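Local coordinates for protein putative pyrazinamidase/nicotinamidase (Streptococcus mutans, PDB 3S2S) that probably hydrolyses nicotinamide and the related amide pyrazinamide, as a zinc-binding member of the isochorismatase family, at residues 170-175 with 205-210. Residues are numbered along the deposited sequence; the frame is centred on the assembly and turned at random.
Sequences CVLHTA and NHLQNV. With CAD (cacodylic acid), chain F.
The imidazole of H206 meets L172 obliquely: methyl CD1 of L172 comes within 3.8 Å of ring atom CD2 of H206, and the two side chains cross at about a right angle. One face of that ring is covered by V210, whose CB sits 3.9 Å above the plane over its centre. With CG anti to the backbone N (chi1 -173°), H206 meets L172 through CD2, while its NE2 is hydrogen-bonded to NE2 of H173 in the second subunit, so a single ring serves both the helix packing and the subunit interface. On the next residue, L207 reaches across to A175; CD2 of L207 approaches CB of A175 to 3.2 Å, a value so short that its exact size is doubtful, while CD1 of L172 stands a looser 4.5 Å from the same methyl. These side chains bridge helices 167-180 and 197-209, whose segments 170-175 and 205-209 run nearly parallel, their axes 20° apart, beside the parallel sheet of this alpha/beta fold; A175 also rests on L162 and L207 on I215. Two residues before L172, C170 lines the cacodylate pocket: its backbone N donates to O1 of the cacodylate (2.7 Å), and its SG lies 2.3 Å from the arsenic. Chemically, the helices meet through carbon atoms alone, with no hydrogen bond across; NE2 of H206 instead bonds to the second subunit.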
ATOM      1  N   CYS A 170     -13.784   8.885  10.762  1.00 16.48           N
ATOM      2  CA  CYS A 170     -13.238   9.152   9.418  1.00 17.13           C
ATOM      3  C   CYS A 170     -12.092  10.160   9.360  1.00 18.92           C
ATOM      4  O   CYS A 170     -11.135   9.998   8.585  1.00 16.58           O
ATOM      5  CB  CYS A 170     -14.346   9.505   8.407  1.00 14.71           C
ATOM      6  SG  CYS A 170     -15.491   8.085   8.202  1.00 20.90           S
ATOM      7  N   VAL A 171     -12.168  11.201  10.178  1.00 15.42           N
ATOM      8  CA  VAL A 171     -11.090  12.167  10.204  1.00 17.88           C
ATOM      9  C   VAL A 171      -9.855  11.506  10.800  1.00 17.07           C
ATOM     10  O   VAL A 171      -8.774  11.591  10.228  1.00 17.11           O
ATOM     11  CB  VAL A 171     -11.500  13.405  11.009  1.00 15.13           C
ATOM     12  CG1 VAL A 171     -10.334  14.362  11.126  1.00 17.05           C
ATOM     13  CG2 VAL A 171     -12.724  14.097  10.332  1.00 16.56           C
ATOM     14  N   LEU A 172     -10.013  10.839  11.947  1.00 14.98           N
ATOM     15  CA  LEU A 172      -8.874  10.128  12.576  1.00 15.95           C
ATOM     16  C   LEU A 172      -8.221   9.080  11.668  1.00 17.29           C
ATOM     17  O   LEU A 172      -6.995   9.066  11.519  1.00 16.44           O
ATOM     18  CB  LEU A 172      -9.308   9.482  13.901  1.00 16.11           C
ATOM     19  CG  LEU A 172      -8.192   8.762  14.666  1.00 19.03           C
ATOM     20  CD1 LEU A 172      -7.120   9.741  15.032  1.00 21.77           C
ATOM     21  CD2 LEU A 172      -8.788   8.125  15.931  1.00 23.43           C
ATOM     22  N   HIS A 173      -9.021   8.212  11.043  1.00 15.65           N
ATOM     23  CA  HIS A 173      -8.433   7.181  10.185  1.00 15.66           C
ATOM     24  C   HIS A 173      -7.713   7.832   9.007  1.00 15.37           C
ATOM     25  O   HIS A 173      -6.628   7.393   8.605  1.00 15.34           O
ATOM     26  CB  HIS A 173      -9.498   6.235   9.658  1.00 16.26           C
ATOM     27  CG  HIS A 173      -9.997   5.243  10.672  1.00 14.71           C
ATOM     28  ND1 HIS A 173     -10.459   3.995  10.316  1.00 17.08           N
ATOM     29  CD2 HIS A 173     -10.131   5.327  12.016  1.00 17.53           C
ATOM     30  CE1 HIS A 173     -10.853   3.348  11.404  1.00 20.16           C
ATOM     31  NE2 HIS A 173     -10.668   4.137  12.448  1.00 18.31           N
ATOM     32  N   THR A 174      -8.312   8.876   8.445  1.00 15.01           N
ATOM     33  CA  THR A 174      -7.687   9.557   7.310  1.00 13.96           C
ATOM     34  C   THR A 174      -6.357  10.158   7.745  1.00 15.44           C
ATOM     35  O   THR A 174      -5.373  10.071   7.032  1.00 14.60           O
ATOM     36  CB  THR A 174      -8.574  10.664   6.747  1.00 15.25           C
ATOM     37  OG1 THR A 174      -9.789  10.075   6.255  1.00 15.60           O
ATOM     38  CG2 THR A 174      -7.857  11.417   5.585  1.00 15.87           C
ATOM     39  N   ALA A 175      -6.344  10.754   8.936  1.00 16.51           N
ATOM     40  CA  ALA A 175      -5.101  11.321   9.467  1.00 14.18           C
ATOM     41  C   ALA A 175      -4.011  10.278   9.710  1.00 16.04           C
ATOM     42  O   ALA A 175      -2.842  10.553   9.479  1.00 15.69           O
ATOM     43  CB  ALA A 175      -5.383  12.087  10.755  1.00 17.56           C
ATOM     44  N   ASN A 205      -6.544  15.509  20.587  1.00 21.18           N
ATOM     45  CA  ASN A 205      -5.325  15.266  21.348  1.00 21.99           C
ATOM     46  C   ASN A 205      -4.427  14.277  20.606  1.00 20.97           C
ATOM     47  O   ASN A 205      -3.223  14.462  20.536  1.00 21.05           O
ATOM     48  CB  ASN A 205      -5.657  14.720  22.737  1.00 22.61           C
ATOM     49  CG  ASN A 205      -6.206  15.787  23.677  1.00 37.23           C
ATOM     50  OD1 ASN A 205      -6.004  16.988  23.468  1.00 40.82           O
ATOM     51  ND2 ASN A 205      -6.891  15.345  24.734  1.00 41.99           N
ATOM     52  N   HIS A 206      -5.018  13.231  20.034  1.00 18.27           N
ATOM     53  CA  HIS A 206      -4.230  12.205  19.352  1.00 17.13           C
ATOM     54  C   HIS A 206      -3.617  12.793  18.084  1.00 20.03           C
ATOM     55  O   HIS A 206      -2.431  12.596  17.779  1.00 19.49           O
ATOM     56  CB  HIS A 206      -5.164  11.055  18.970  1.00 16.02           C
ATOM     57  CG  HIS A 206      -4.461   9.861  18.416  1.00 19.07           C
ATOM     58  ND1 HIS A 206      -4.146   8.765  19.188  1.00 21.79           N
ATOM     59  CD2 HIS A 206      -4.028   9.585  17.166  1.00 18.50           C
ATOM     60  CE1 HIS A 206      -3.546   7.860  18.433  1.00 19.32           C
ATOM     61  NE2 HIS A 206      -3.474   8.328  17.199  1.00 18.58           N
ATOM     62  N   LEU A 207      -4.429  13.527  17.333  1.00 19.06           N
ATOM     63  CA  LEU A 207      -3.928  14.165  16.122  1.00 20.14           C
ATOM     64  C   LEU A 207      -2.694  15.023  16.431  1.00 22.59           C
ATOM     65  O   LEU A 207      -1.662  14.897  15.768  1.00 21.95           O
ATOM     66  CB  LEU A 207      -5.022  15.009  15.468  1.00 20.41           C
ATOM     67  CG  LEU A 207      -6.168  14.183  14.876  1.00 24.48           C
ATOM     68  CD1 LEU A 207      -7.466  14.981  14.789  1.00 26.31           C
ATOM     69  CD2 LEU A 207      -5.753  13.724  13.527  1.00 26.91           C
ATOM     70  N   GLN A 208      -2.802  15.896  17.430  1.00 20.01           N
ATOM     71  CA  GLN A 208      -1.675  16.760  17.788  1.00 20.80           C
ATOM     72  C   GLN A 208      -0.513  16.019  18.423  1.00 24.52           C
ATOM     73  O   GLN A 208       0.631  16.171  17.988  1.00 25.42           O
ATOM     74  CB  GLN A 208      -2.130  17.854  18.733  1.00 25.03           C
ATOM     75  CG  GLN A 208      -1.025  18.825  19.122  1.00 23.27           C
ATOM     76  CD  GLN A 208      -1.564  19.867  20.047  1.00 30.36           C
ATOM     77  OE1 GLN A 208      -2.125  20.861  19.604  1.00 28.49           O
ATOM     78  NE2 GLN A 208      -1.437  19.630  21.346  1.00 35.08           N
ATOM     79  N   ASN A 209      -0.782  15.251  19.476  1.00 20.42           N
ATOM     80  CA  ASN A 209       0.331  14.735  20.285  1.00 22.03           C
ATOM     81  C   ASN A 209       0.954  13.429  19.804  1.00 23.55           C
ATOM     82  O   ASN A 209       2.094  13.118  20.167  1.00 29.07           O
ATOM     83  CB  ASN A 209      -0.082  14.646  21.756  1.00 23.25           C
ATOM     84  CG  ASN A 209      -0.489  15.992  22.307  1.00 27.08           C
ATOM     85  OD1 ASN A 209       0.114  17.012  21.975  1.00 30.10           O
ATOM     86  ND2 ASN A 209      -1.525  16.010  23.142  1.00 34.29           N
ATOM     87  N   VAL A 210       0.223  12.677  18.989  1.00 18.39           N
ATOM     88  CA  VAL A 210       0.706  11.410  18.468  1.00 19.03           C
ATOM     89  C   VAL A 210       1.111  11.566  17.003  1.00 22.57           C
ATOM     90  O   VAL A 210       2.176  11.096  16.579  1.00 23.46           O
ATOM     91  CB  VAL A 210      -0.360  10.287  18.635  1.00 20.30           C
ATOM     92  CG1 VAL A 210       0.113   8.978  18.019  1.00 21.57           C
ATOM     93  CG2 VAL A 210      -0.691  10.085  20.117  1.00 20.92           C
TER
HETATM   94 AS   CAD F 185     -17.222   8.644   9.567  0.80 24.59          AS
HETATM   95  C1  CAD F 185     -18.339   9.888   8.567  1.00 19.95           C
HETATM   96  C2  CAD F 185     -18.237   7.021  10.071  1.00 26.46           C
HETATM   97  O1  CAD F 185     -16.410   9.346  10.801  1.00 32.58           O